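Local coordinates for protein glucose-6-phosphate isomerase (Plasmodium falciparum, PDB 3QKI) that probably catalyses the reversible isomerisation of alpha-D-glucose 6-phosphate to beta-D-fructose 6-phosphate, an early step of glycolysis, at residues G141-I146 / V319-L324; E147-D152 / L324-G329; T114-P119 / D307-R312; F313-S318 / L528-Y533; V245-K250 / D293-S298. All coordinates share one frame; numbering follows the deposited sequence.

Interaction 1. Residues G141-I146 / V319-L324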
# COMPACT_ATOMS: atom_id res chain seq x y z
N GLY A 141 -27.04 -9.06 -22.11
CA GLY A 141 -26.77 -8.57 -23.46
C GLY A 141 -25.31 -8.17 -23.54
O GLY A 141 -24.60 -8.54 -24.48
N VAL A 142 -24.82 -7.46 -22.50
CA VAL A 142 -23.41 -7.04 -22.41
C VAL A 142 -22.49 -8.24 -22.21
O VAL A 142 -21.50 -8.35 -22.92
CB VAL A 142 -23.18 -5.93 -21.36
CG1 VAL A 142 -21.70 -5.60 -21.20
CG2 VAL A 142 -23.96 -4.68 -21.72
N LEU A 143 -22.84 -9.16 -21.28
CA LEU A 143 -22.03 -10.35 -21.02
C LEU A 143 -21.86 -11.22 -22.29
O LEU A 143 -20.74 -11.66 -22.57
CB LEU A 143 -22.57 -11.16 -19.82
CG LEU A 143 -22.36 -10.54 -18.45
CD1 LEU A 143 -23.02 -11.36 -17.37
CD2 LEU A 143 -20.88 -10.38 -18.13
N LYS A 144 -22.94 -11.37 -23.11
CA LYS A 144 -22.87 -12.13 -24.36
C LYS A 144 -21.92 -11.44 -25.35
O LYS A 144 -21.16 -12.11 -26.04
CB LYS A 144 -24.27 -12.28 -24.98
CG LYS A 144 -25.10 -13.36 -24.30
CD LYS A 144 -26.57 -13.15 -24.62
CE LYS A 144 -27.35 -14.43 -24.81
NZ LYS A 144 -27.57 -15.15 -23.53
N LYS A 145 -21.95 -10.11 -25.39
CA LYS A 145 -21.10 -9.30 -26.25
C LYS A 145 -19.62 -9.49 -25.83
O LYS A 145 -18.74 -9.59 -26.69
CB LYS A 145 -21.52 -7.83 -26.16
CG LYS A 145 -20.84 -6.91 -27.16
CD LYS A 145 -21.32 -5.50 -26.98
CE LYS A 145 -20.46 -4.49 -27.66
NZ LYS A 145 -20.53 -4.61 -29.12
N ILE A 146 -19.36 -9.53 -24.51
CA ILE A 146 -17.99 -9.71 -23.96
C ILE A 146 -17.50 -11.12 -24.27
O ILE A 146 -16.35 -11.27 -24.72
CB ILE A 146 -17.92 -9.42 -22.43
CG1 ILE A 146 -18.16 -7.92 -22.15
CG2 ILE A 146 -16.58 -9.92 -21.83
CD1 ILE A 146 -18.45 -7.59 -20.68
N VAL A 319 -16.65 -3.22 -16.93
CA VAL A 319 -15.44 -2.54 -16.41
C VAL A 319 -14.29 -3.56 -16.18
O VAL A 319 -13.17 -3.37 -16.67
CB VAL A 319 -15.71 -1.72 -15.12
CG1 VAL A 319 -14.39 -1.27 -14.45
CG2 VAL A 319 -16.61 -0.52 -15.41
N GLY A 320 -14.60 -4.63 -15.45
CA GLY A 320 -13.65 -5.69 -15.15
C GLY A 320 -13.86 -6.92 -16.01
O GLY A 320 -12.88 -7.52 -16.45
N ILE A 321 -15.12 -7.31 -16.29
CA ILE A 321 -15.39 -8.53 -17.06
C ILE A 321 -14.79 -8.50 -18.47
O ILE A 321 -14.30 -9.52 -18.92
CB ILE A 321 -16.85 -9.05 -16.99
CG1 ILE A 321 -17.34 -9.21 -15.51
CG2 ILE A 321 -17.03 -10.37 -17.78
CD1 ILE A 321 -16.43 -10.15 -14.51
N LEU A 322 -14.78 -7.34 -19.13
CA LEU A 322 -14.17 -7.27 -20.45
C LEU A 322 -12.63 -7.49 -20.43
O LEU A 322 -12.20 -8.48 -21.02
CB LEU A 322 -14.57 -6.02 -21.23
CG LEU A 322 -13.84 -5.80 -22.53
CD1 LEU A 322 -14.25 -6.83 -23.60
CD2 LEU A 322 -14.02 -4.41 -22.99
N PRO A 323 -11.79 -6.70 -19.72
CA PRO A 323 -10.35 -6.99 -19.76
C PRO A 323 -9.99 -8.34 -19.15
O PRO A 323 -9.10 -9.00 -19.66
CB PRO A 323 -9.72 -5.82 -19.00
CG PRO A 323 -10.81 -5.32 -18.12
CD PRO A 323 -12.06 -5.47 -18.94
N LEU A 324 -10.72 -8.79 -18.11
CA LEU A 324 -10.40 -10.08 -17.48
C LEU A 324 -10.78 -11.30 -18.34
O LEU A 324 -10.10 -12.32 -18.26
CB LEU A 324 -10.98 -10.18 -16.05
CG LEU A 324 -10.45 -9.15 -15.01
CD1 LEU A 324 -11.41 -9.04 -13.79
CD2 LEU A 324 -9.00 -9.46 -14.60

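Interaction 2. Residues E147-D152 / L324-G329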
# COMPACT_ATOMS: atom_id res chain seq x y z
N GLU A 147 -18.36 -12.14 -24.05
CA GLU A 147 -18.00 -13.53 -24.33
C GLU A 147 -17.56 -13.65 -25.78
O GLU A 147 -16.46 -14.18 -26.02
CB GLU A 147 -19.19 -14.45 -24.02
CG GLU A 147 -18.96 -15.90 -24.36
CD GLU A 147 -20.09 -16.83 -23.96
OE1 GLU A 147 -19.82 -18.04 -23.84
OE2 GLU A 147 -21.22 -16.34 -23.72
N LYS A 148 -18.37 -13.10 -26.74
CA LYS A 148 -18.07 -13.15 -28.16
C LYS A 148 -16.78 -12.40 -28.50
O LYS A 148 -15.91 -12.96 -29.16
CB LYS A 148 -19.25 -12.66 -29.02
N TYR A 149 -16.64 -11.15 -28.03
CA TYR A 149 -15.48 -10.33 -28.31
C TYR A 149 -14.18 -10.94 -27.75
O TYR A 149 -13.19 -11.01 -28.47
CB TYR A 149 -15.67 -8.88 -27.81
CG TYR A 149 -14.52 -7.97 -28.17
CD1 TYR A 149 -14.44 -7.37 -29.42
CD2 TYR A 149 -13.50 -7.72 -27.26
CE1 TYR A 149 -13.36 -6.55 -29.77
CE2 TYR A 149 -12.41 -6.91 -27.59
CZ TYR A 149 -12.35 -6.32 -28.85
OH TYR A 149 -11.28 -5.52 -29.18
N SER A 150 -14.20 -11.39 -26.49
CA SER A 150 -13.02 -11.98 -25.83
C SER A 150 -12.67 -13.32 -26.47
O SER A 150 -11.50 -13.56 -26.69
CB SER A 150 -13.23 -12.11 -24.32
OG SER A 150 -14.29 -13.00 -23.99
N ASP A 151 -13.67 -14.14 -26.83
CA ASP A 151 -13.43 -15.41 -27.53
C ASP A 151 -12.74 -15.12 -28.86
O ASP A 151 -11.73 -15.74 -29.15
CB ASP A 151 -14.74 -16.18 -27.79
CG ASP A 151 -15.26 -17.00 -26.62
OD1 ASP A 151 -14.48 -17.27 -25.67
OD2 ASP A 151 -16.44 -17.43 -26.67
N ASP A 152 -13.22 -14.10 -29.59
CA ASP A 152 -12.69 -13.69 -30.89
C ASP A 152 -11.27 -13.15 -30.82
O ASP A 152 -10.48 -13.43 -31.71
CB ASP A 152 -13.63 -12.71 -31.59
CG ASP A 152 -14.92 -13.31 -32.18
OD1 ASP A 152 -15.12 -14.54 -32.07
OD2 ASP A 152 -15.72 -12.54 -32.74
N LEU A 324 -10.72 -8.79 -18.11
CA LEU A 324 -10.40 -10.08 -17.48
C LEU A 324 -10.78 -11.30 -18.34
O LEU A 324 -10.10 -12.32 -18.26
CB LEU A 324 -10.98 -10.18 -16.05
CG LEU A 324 -10.45 -9.15 -15.01
CD1 LEU A 324 -11.41 -9.04 -13.79
CD2 LEU A 324 -9.00 -9.46 -14.60
N SER A 325 -11.87 -11.19 -19.14
CA SER A 325 -12.25 -12.25 -20.07
C SER A 325 -11.26 -12.28 -21.25
O SER A 325 -10.98 -13.34 -21.76
CB SER A 325 -13.67 -12.02 -20.61
OG SER A 325 -14.63 -12.18 -19.58
N ILE A 326 -10.68 -11.14 -21.63
CA ILE A 326 -9.63 -11.13 -22.68
C ILE A 326 -8.40 -11.87 -22.12
O ILE A 326 -7.88 -12.79 -22.76
CB ILE A 326 -9.29 -9.71 -23.18
CG1 ILE A 326 -10.46 -9.12 -24.03
CG2 ILE A 326 -7.95 -9.70 -23.99
CD1 ILE A 326 -10.42 -7.61 -24.22
N ALA A 327 -7.97 -11.51 -20.90
CA ALA A 327 -6.79 -12.10 -20.27
C ALA A 327 -6.94 -13.58 -19.96
O ALA A 327 -5.99 -14.35 -20.15
CB ALA A 327 -6.45 -11.33 -18.99
N PHE A 328 -8.13 -13.99 -19.45
CA PHE A 328 -8.30 -15.35 -18.95
C PHE A 328 -9.34 -16.24 -19.64
O PHE A 328 -9.39 -17.43 -19.33
CB PHE A 328 -8.62 -15.30 -17.45
CG PHE A 328 -7.67 -14.47 -16.62
CD1 PHE A 328 -6.28 -14.59 -16.78
CD2 PHE A 328 -8.15 -13.59 -15.65
CE1 PHE A 328 -5.41 -13.83 -16.00
CE2 PHE A 328 -7.27 -12.86 -14.85
CZ PHE A 328 -5.91 -13.00 -15.02
N GLY A 329 -10.17 -15.65 -20.49
CA GLY A 329 -11.27 -16.36 -21.15
C GLY A 329 -12.56 -16.16 -20.37
O GLY A 329 -12.54 -16.12 -19.13

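Interaction 3. Residues T114-P119 / D307-R312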
# COMPACT_ATOMS: atom_id res chain seq x y z
N THR A 114 -25.12 -6.31 -7.46
CA THR A 114 -25.47 -7.72 -7.26
C THR A 114 -26.18 -8.32 -8.49
O THR A 114 -26.04 -9.52 -8.73
CB THR A 114 -26.32 -7.92 -5.98
OG1 THR A 114 -27.47 -7.07 -6.03
CG2 THR A 114 -25.54 -7.65 -4.72
N ALA A 115 -26.89 -7.50 -9.30
CA ALA A 115 -27.58 -7.96 -10.51
C ALA A 115 -26.60 -8.37 -11.60
O ALA A 115 -26.93 -9.22 -12.44
CB ALA A 115 -28.52 -6.87 -11.03
N LEU A 116 -25.36 -7.79 -11.58
CA LEU A 116 -24.31 -8.07 -12.56
C LEU A 116 -23.89 -9.54 -12.63
O LEU A 116 -23.44 -10.01 -13.68
CB LEU A 116 -23.06 -7.20 -12.30
CG LEU A 116 -23.28 -5.69 -12.41
CD1 LEU A 116 -22.11 -4.94 -11.78
CD2 LEU A 116 -23.55 -5.26 -13.84
N ARG A 117 -24.01 -10.24 -11.53
CA ARG A 117 -23.58 -11.63 -11.45
C ARG A 117 -24.72 -12.66 -11.33
O ARG A 117 -24.43 -13.83 -11.11
CB ARG A 117 -22.51 -11.81 -10.36
CG ARG A 117 -22.89 -11.19 -9.03
CD ARG A 117 -22.18 -9.87 -8.80
NE ARG A 117 -22.12 -9.65 -7.35
CZ ARG A 117 -21.44 -8.69 -6.75
NH1 ARG A 117 -20.74 -7.80 -7.47
NH2 ARG A 117 -21.42 -8.61 -5.43
N ILE A 118 -25.99 -12.25 -11.51
CA ILE A 118 -27.11 -13.21 -11.50
C ILE A 118 -26.95 -14.05 -12.81
O ILE A 118 -26.77 -13.46 -13.88
CB ILE A 118 -28.49 -12.50 -11.39
CG1 ILE A 118 -28.64 -11.82 -10.02
CG2 ILE A 118 -29.65 -13.51 -11.64
CD1 ILE A 118 -29.86 -10.84 -9.89
N PRO A 119 -26.87 -15.40 -12.72
CA PRO A 119 -26.67 -16.21 -13.95
C PRO A 119 -27.91 -16.21 -14.85
O PRO A 119 -29.01 -15.93 -14.39
CB PRO A 119 -26.32 -17.60 -13.42
CG PRO A 119 -26.95 -17.68 -12.08
CD PRO A 119 -27.03 -16.27 -11.53
N ASP A 307 -25.91 3.32 -14.37
CA ASP A 307 -25.75 4.25 -13.25
C ASP A 307 -25.93 3.61 -11.86
O ASP A 307 -25.41 4.15 -10.89
CB ASP A 307 -26.55 5.56 -13.43
CG ASP A 307 -28.05 5.46 -13.28
OD1 ASP A 307 -28.73 6.52 -13.39
OD2 ASP A 307 -28.57 4.33 -13.08
N TRP A 308 -26.62 2.45 -11.78
CA TRP A 308 -26.82 1.70 -10.55
C TRP A 308 -25.60 0.81 -10.18
O TRP A 308 -25.63 0.07 -9.20
CB TRP A 308 -28.16 0.93 -10.52
CG TRP A 308 -28.54 0.26 -11.81
CD1 TRP A 308 -29.51 0.66 -12.68
CD2 TRP A 308 -28.03 -0.98 -12.32
NE1 TRP A 308 -29.61 -0.22 -13.72
CE2 TRP A 308 -28.74 -1.26 -13.51
CE3 TRP A 308 -27.05 -1.89 -11.89
CZ2 TRP A 308 -28.47 -2.39 -14.29
CZ3 TRP A 308 -26.80 -3.02 -12.65
CH2 TRP A 308 -27.51 -3.26 -13.84
N VAL A 309 -24.52 0.92 -10.99
CA VAL A 309 -23.23 0.28 -10.76
C VAL A 309 -22.28 1.38 -10.25
O VAL A 309 -21.85 2.22 -11.04
CB VAL A 309 -22.62 -0.41 -12.02
CG1 VAL A 309 -21.34 -1.15 -11.65
CG2 VAL A 309 -23.62 -1.38 -12.66
N GLY A 310 -21.96 1.36 -8.97
CA GLY A 310 -21.00 2.33 -8.42
C GLY A 310 -19.60 1.96 -8.86
O GLY A 310 -19.32 0.78 -9.00
N GLY A 311 -18.75 2.95 -9.14
CA GLY A 311 -17.36 2.74 -9.57
C GLY A 311 -16.61 1.70 -8.76
O GLY A 311 -16.09 0.73 -9.32
N ARG A 312 -16.62 1.84 -7.43
CA ARG A 312 -15.96 0.90 -6.50
C ARG A 312 -16.66 -0.49 -6.40
O ARG A 312 -16.15 -1.36 -5.71
CB ARG A 312 -15.78 1.53 -5.11
CG ARG A 312 -17.07 1.97 -4.45
CD ARG A 312 -16.78 2.99 -3.38
NE ARG A 312 -18.00 3.55 -2.82
CZ ARG A 312 -18.52 4.71 -3.20
NH1 ARG A 312 -17.94 5.43 -4.14
NH2 ARG A 312 -19.63 5.15 -2.63

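Interaction 4. Residues F313-S318 / L528-Y533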
# COMPACT_ATOMS: atom_id res chain seq x y z
N PHE A 313 -17.83 -0.66 -7.07
CA PHE A 313 -18.58 -1.93 -7.15
C PHE A 313 -18.67 -2.38 -8.64
O PHE A 313 -19.52 -3.19 -8.99
CB PHE A 313 -20.01 -1.72 -6.60
CG PHE A 313 -20.11 -1.34 -5.14
CD1 PHE A 313 -20.10 -2.32 -4.14
CD2 PHE A 313 -20.28 -0.01 -4.76
CE1 PHE A 313 -20.24 -1.98 -2.79
CE2 PHE A 313 -20.39 0.34 -3.41
CZ PHE A 313 -20.38 -0.65 -2.43
N SER A 314 -17.83 -1.82 -9.51
CA SER A 314 -17.92 -2.04 -10.97
C SER A 314 -17.14 -3.20 -11.60
O SER A 314 -17.39 -3.50 -12.76
CB SER A 314 -17.69 -0.73 -11.72
OG SER A 314 -16.31 -0.40 -11.80
N VAL A 315 -16.23 -3.88 -10.87
CA VAL A 315 -15.44 -4.99 -11.43
C VAL A 315 -16.28 -6.12 -12.06
O VAL A 315 -15.84 -6.70 -13.05
CB VAL A 315 -14.28 -5.52 -10.53
CG1 VAL A 315 -14.81 -6.32 -9.35
CG2 VAL A 315 -13.28 -6.37 -11.32
N THR A 316 -17.49 -6.42 -11.50
CA THR A 316 -18.37 -7.45 -12.05
C THR A 316 -19.22 -6.97 -13.24
O THR A 316 -19.96 -7.76 -13.83
CB THR A 316 -19.15 -8.20 -10.96
OG1 THR A 316 -19.99 -7.27 -10.26
CG2 THR A 316 -18.23 -8.96 -10.00
N SER A 317 -19.07 -5.71 -13.65
CA SER A 317 -19.74 -5.21 -14.86
C SER A 317 -18.67 -5.33 -15.96
O SER A 317 -17.57 -5.81 -15.67
CB SER A 317 -20.14 -3.74 -14.69
OG SER A 317 -19.00 -2.88 -14.75
N SER A 318 -18.96 -4.83 -17.19
CA SER A 318 -18.00 -4.80 -18.30
C SER A 318 -16.65 -4.14 -17.90
O SER A 318 -15.62 -4.51 -18.46
CB SER A 318 -18.59 -4.09 -19.51
OG SER A 318 -19.11 -2.83 -19.15
N LEU A 528 -16.05 -15.33 -4.41
CA LEU A 528 -16.52 -15.40 -3.02
C LEU A 528 -15.85 -14.28 -2.18
O LEU A 528 -16.54 -13.62 -1.42
CB LEU A 528 -16.18 -16.75 -2.37
CG LEU A 528 -16.90 -18.00 -2.81
CD1 LEU A 528 -16.34 -19.19 -2.07
CD2 LEU A 528 -18.43 -17.89 -2.58
N LEU A 529 -14.52 -14.10 -2.34
CA LEU A 529 -13.73 -13.10 -1.61
C LEU A 529 -14.18 -11.66 -1.95
O LEU A 529 -14.35 -10.86 -1.04
CB LEU A 529 -12.21 -13.30 -1.83
CG LEU A 529 -11.25 -12.35 -1.11
CD1 LEU A 529 -11.34 -12.48 0.41
CD2 LEU A 529 -9.80 -12.59 -1.56
N LEU A 530 -14.37 -11.34 -3.23
CA LEU A 530 -14.83 -10.02 -3.64
C LEU A 530 -16.20 -9.71 -3.05
O LEU A 530 -16.37 -8.65 -2.44
CB LEU A 530 -14.89 -9.87 -5.18
CG LEU A 530 -15.56 -8.57 -5.66
CD1 LEU A 530 -14.67 -7.36 -5.41
CD2 LEU A 530 -16.05 -8.68 -7.05
N SER A 531 -17.16 -10.63 -3.23
CA SER A 531 -18.52 -10.40 -2.76
C SER A 531 -18.58 -10.31 -1.24
O SER A 531 -19.35 -9.52 -0.72
CB SER A 531 -19.48 -11.46 -3.31
OG SER A 531 -20.74 -11.37 -2.66
N LEU A 532 -17.74 -11.08 -0.53
CA LEU A 532 -17.67 -11.07 0.92
C LEU A 532 -17.40 -9.63 1.41
O LEU A 532 -18.09 -9.16 2.31
CB LEU A 532 -16.59 -12.06 1.41
CG LEU A 532 -16.25 -12.03 2.91
CD1 LEU A 532 -17.46 -12.31 3.75
CD2 LEU A 532 -15.11 -13.01 3.24
N TYR A 533 -16.41 -8.94 0.81
CA TYR A 533 -16.05 -7.58 1.19
C TYR A 533 -17.07 -6.54 0.69
O TYR A 533 -17.40 -5.62 1.45
CB TYR A 533 -14.59 -7.24 0.81
CG TYR A 533 -13.63 -7.74 1.85
CD1 TYR A 533 -13.25 -9.09 1.89
CD2 TYR A 533 -13.17 -6.90 2.87
CE1 TYR A 533 -12.43 -9.58 2.91
CE2 TYR A 533 -12.35 -7.39 3.89
CZ TYR A 533 -11.97 -8.72 3.90
OH TYR A 533 -11.15 -9.21 4.90

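Interaction 5. Residues V245-K250 / D293-S298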
# COMPACT_ATOMS: atom_id res chain seq x y z
N VAL A 245 -6.15 -1.17 -26.62
CA VAL A 245 -6.33 -0.15 -25.61
C VAL A 245 -7.80 -0.11 -25.18
O VAL A 245 -8.69 0.03 -26.02
CB VAL A 245 -5.84 1.21 -26.15
CG1 VAL A 245 -6.06 2.33 -25.14
CG2 VAL A 245 -4.36 1.14 -26.56
N ILE A 246 -8.05 -0.26 -23.87
CA ILE A 246 -9.40 -0.22 -23.30
C ILE A 246 -9.54 1.05 -22.46
O ILE A 246 -8.82 1.20 -21.48
CB ILE A 246 -9.77 -1.49 -22.48
CG1 ILE A 246 -9.51 -2.77 -23.30
CG2 ILE A 246 -11.23 -1.42 -21.94
CD1 ILE A 246 -9.75 -4.10 -22.54
N ILE A 247 -10.46 1.96 -22.86
CA ILE A 247 -10.70 3.22 -22.16
C ILE A 247 -11.98 3.06 -21.32
O ILE A 247 -13.07 2.83 -21.87
CB ILE A 247 -10.75 4.42 -23.14
CG1 ILE A 247 -9.49 4.43 -24.05
CG2 ILE A 247 -10.84 5.73 -22.35
CD1 ILE A 247 -9.73 5.12 -25.41
N ILE A 248 -11.84 3.16 -20.00
CA ILE A 248 -12.93 2.95 -19.05
C ILE A 248 -13.32 4.24 -18.38
O ILE A 248 -12.55 4.79 -17.58
CB ILE A 248 -12.60 1.83 -18.03
CG1 ILE A 248 -12.18 0.52 -18.76
CG2 ILE A 248 -13.84 1.58 -17.13
CD1 ILE A 248 -11.14 -0.23 -18.16
N SER A 249 -14.53 4.74 -18.72
CA SER A 249 -15.09 5.99 -18.18
C SER A 249 -16.55 6.04 -18.54
O SER A 249 -16.89 6.08 -19.73
CB SER A 249 -14.37 7.21 -18.78
OG SER A 249 -15.04 8.41 -18.43
N LYS A 250 -17.43 6.09 -17.52
CA LYS A 250 -18.88 6.16 -17.78
C LYS A 250 -19.25 7.35 -18.71
O LYS A 250 -19.91 7.15 -19.74
CB LYS A 250 -19.65 6.22 -16.45
CG LYS A 250 -21.18 6.17 -16.60
CD LYS A 250 -21.72 4.82 -17.05
CE LYS A 250 -23.17 4.61 -16.68
NZ LYS A 250 -24.10 5.48 -17.47
N ASP A 293 -17.86 7.73 -30.18
CA ASP A 293 -17.92 7.92 -31.62
C ASP A 293 -16.91 9.00 -32.07
O ASP A 293 -16.09 8.74 -32.95
CB ASP A 293 -19.34 8.33 -32.04
CG ASP A 293 -19.92 7.47 -33.13
OD1 ASP A 293 -19.87 6.22 -33.00
OD2 ASP A 293 -20.43 8.04 -34.12
N GLU A 294 -16.92 10.15 -31.39
CA GLU A 294 -16.01 11.27 -31.65
C GLU A 294 -14.55 10.87 -31.49
O GLU A 294 -13.68 11.35 -32.23
CB GLU A 294 -16.32 12.44 -30.70
CG GLU A 294 -17.01 13.59 -31.41
CD GLU A 294 -17.76 14.54 -30.51
OE1 GLU A 294 -18.99 14.68 -30.69
OE2 GLU A 294 -17.12 15.19 -29.65
N PHE A 295 -14.29 9.97 -30.53
CA PHE A 295 -12.95 9.48 -30.22
C PHE A 295 -12.45 8.54 -31.33
O PHE A 295 -11.25 8.29 -31.43
CB PHE A 295 -12.94 8.78 -28.84
CG PHE A 295 -11.57 8.75 -28.20
CD1 PHE A 295 -11.11 9.83 -27.46
CD2 PHE A 295 -10.74 7.65 -28.37
CE1 PHE A 295 -9.83 9.81 -26.90
CE2 PHE A 295 -9.45 7.65 -27.84
CZ PHE A 295 -9.01 8.72 -27.09
N GLY A 296 -13.36 8.03 -32.15
CA GLY A 296 -13.00 7.12 -33.23
C GLY A 296 -13.12 5.66 -32.85
O GLY A 296 -12.55 4.80 -33.51
N ILE A 297 -13.91 5.36 -31.80
CA ILE A 297 -14.16 4.00 -31.37
C ILE A 297 -15.40 3.48 -32.11
O ILE A 297 -16.42 4.16 -32.17
CB ILE A 297 -14.27 3.92 -29.83
CG1 ILE A 297 -12.89 4.27 -29.19
CG2 ILE A 297 -14.75 2.53 -29.36
CD1 ILE A 297 -12.96 4.72 -27.80
N SER A 298 -15.28 2.30 -32.71
CA SER A 298 -16.38 1.66 -33.42
C SER A 298 -17.51 1.26 -32.44
O SER A 298 -17.25 1.03 -31.27
CB SER A 298 -15.85 0.47 -34.22
OG SER A 298 -16.81 -0.57 -34.37

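Interaction 1. Residues G141-I146 / V319-L324
Ile146 sets its CG2 methyl against the backbone where Ile321 joins Leu322, with CG2 3.7 Å from Ile321 O and 3.8 Å from Leu322 CA. That methyl lies opposite the backbone N about the first torsion, while the longer branch stays beside the N (chi1 -67°). Both branches lie on Leu322, and CG2 alone also reaches Ile321: CG1 passes Leu322 CB at 4.2 Å, and its terminal CD1 comes 4.0 Å from Leu322 N. A beta-branched residue suits this place because it presents two separate carbon surfaces close to its own backbone. Helices 135-154 and 318-328, running nearly parallel here at -17° with their axes 10.1 Å apart, belong to the alpha/beta sandwich built on the five-stranded parallel sheet, consistent with the SIS-type fold of the family. Leu322 reaches the sheet itself, touching Val283 and Val285. One turn before Ile146, Leu143 brings its CD2 methyl to 3.9 Å from Ile321 CG2, the two side chains crossing at a slant. Ile321 CG2 thus serves both residues of helix 135-154, since Ile146 CG2 is 4.1 Å away from it. The end of Ile321 leads away, and the side chain also packs on Met333 and Leu337 of helix 330-349. Pro323, without an N-H to give the preceding turn, kinks helix 318-328.

Interaction 2. Residues E147-D152 / L324-G329
Ser150 and Ile326 bury the most surface where helices 135-154 and 318-328, neighbours packed on one face of the parallel sheet in the alpha/beta sandwich, draw together to an axis distance of 8.5 Å at a crossing angle of -35°. Small side chains permit this approach: Ser150 CA lies 4.7 Å from Ile326 CA, serine being small enough to let the two backbones come this close. Ser150 meets the other helix mainly through CB, which rests 3.6 Å from Ser325 O and 3.8 Å from Ile326 N. Its hydroxyl sits between its own backbone N and carbonyl carbon (chi1 64°), and from there it bonds back to Ile146 O, one turn earlier. Ser325, with a different first torsion, also bonds back one turn, from OG to Ile321 O. Each buried hydroxyl is thereby satisfied within its own helix, and no hydrogen bond spans the pair.

Ile326 carries the contact on the side of Tyr149. Its CG1 passes Ser150 CB at 4.1 Å, and the extended branch carries CD1 onward to Tyr149, whose side chain crosses it at a slant. The same isoleucine also packs on Leu244 and Ile246 of strand 243-248; Tyr149 in turn meets Phe303 edge-to-face. The slender ethyl arm of isoleucine suits a ring edge: Ile326 CD1 comes up to the rim of the Tyr149 ring, near its plane, and lies 4.0 Å from CE2.

Interaction 3. Residues T114-P119 / D307-R312
Arg312 NH1 is gripped twice, by Glu398 OE1 in a salt bridge and by Gln551 OE1 in a hydrogen bond, at one end of the segment whose Trp308 and Val309 close on Leu116. Glu398 belongs to the site for beta-D-fructose 6-phosphate, so the loop 307-312 runs from this apolar contact to a partner of a ligand-binding residue. Leu116 supplies both methyls. CD1 meets the tips of Val309, 3.9 Å from CG1 and 4.0 Å from CG2, and CD2 reaches both Val309 CG2 and Trp308 CZ3, each at 4.1 Å. The forked end of leucine suits a position that must reach two neighbours at once. The contact joins two irregular segments of the phosphoglucose isomerase fold, one following helix 90-99 and the other lying between strand 302-303 and helix 318-328. With CG between backbone N and carbonyl carbon (chi1 41°), Trp308 is rotated to bring CZ3, on the six-membered end of its indole, to Leu116; the side chain also rests on Val135 and Val139 of helix 135-154.

Interaction 4. Residues F313-S318 / L528-Y533
Ahead of Leu530, which alone in 528-533 touches Val315 and Thr316, Leu529 turns to Phe518 of strand 513-518, tying the helix to the mixed sheet. Leu530 then points toward the other segment. With CG opposite the backbone N (chi1 172°), its fork reaches over the loop: CD2 lies 3.5 Å from Val315 CG1, tight for two methyls, and 3.7 Å from Thr316 CG2, while CD1 stays 4.1 Å from Val315 CG1. Leucine and valine slide past one another in opposite directions, and the threonine methyl closes on the same CD2.

The receiving surface is a type I beta turn, Ser314 to Ser317, whose two central residues are Val315 and Thr316, so that both meet Leu530. It leads into helix 318-328 with Ser317 as N-cap, and the contact thus connects the region of the five-stranded parallel sheet with that of the mixed sheet, as in the two-sheet architecture of the family. Ser314 O takes two bonds there, from Ser317 N at 2.9 Å and from Ser317 OG at 2.6 Å, the latter in the carbonyl plane on a lone pair. Thr316 spends its methyl on Leu530 and its OG1 on Arg117 NH1, which is why threonine, with a methyl and a hydroxyl on one carbon, suits the place. Past Leu530, Ser531 OG bonds to Asp344 OD1, and Tyr533 OH to Glu444 OE1.

Interaction 5. Residues V245-K250 / D293-S298
Ile247 and Phe295 come from opposite directions, and the longer branch of the isoleucine ends at the ring, where CD1 lies 3.5 Å from CE2 and 4.0 Å from both CD2 and CZ, meeting it at an oblique attitude. The same CD1 is 4.0 Å from Ile297 CD1, so one methyl is taken up by an aromatic and an aliphatic partner. The turn at Gly296, a Schellman motif with positive phi (94°), lies between Phe295 and Ile297 and lets both face the strand; these are backbone angles at which glycine is at home, and Gly296 N bonds to Asp293 O at 2.9 Å. Lys265 of helix 255-268 adds a cation-pi contact to the Phe295 ring and bonds to Phe295 O.

Behind Ile247, strand 243-248 is fixed in the parallel sheet by backbone bonds to Val283, and a beta-branched residue fits the extended chain. Just past the strand come Ser249 and Lys250, both of the site for beta-D-fructose 6-phosphate. Their loop lies at the carboxyl end of a parallel strand, the usual place for ligand-binding loops. Between the two segments themselves, only carbon meets carbon, so shape, not directional bonding, sets how the helix end lies over the strand.

All five contacts are largely buried, but interaction 4 lies nearest the middle, about 8 Å from its centre to the centre of the chain, and interaction 5 farthest, about 25 Å between the same points, with a partly exposed phenylalanine. Interactions 1 and 2 hold the same helix pair, the first through branched aliphatics, the second at closer range through serines. Interaction 5 lies on the other face of the parallel sheet: Ile247 points there, whereas Ile246 and Ile248 pack against helix 318-328. Interaction 3 joins two irregular segments, interaction 4 a turn and a helix, and Val309 packs on Ser314 between them. No contact has a hydrogen bond between its own segments; the hydroxyls of Ser150, Ser325 and Thr316 find partners outside them.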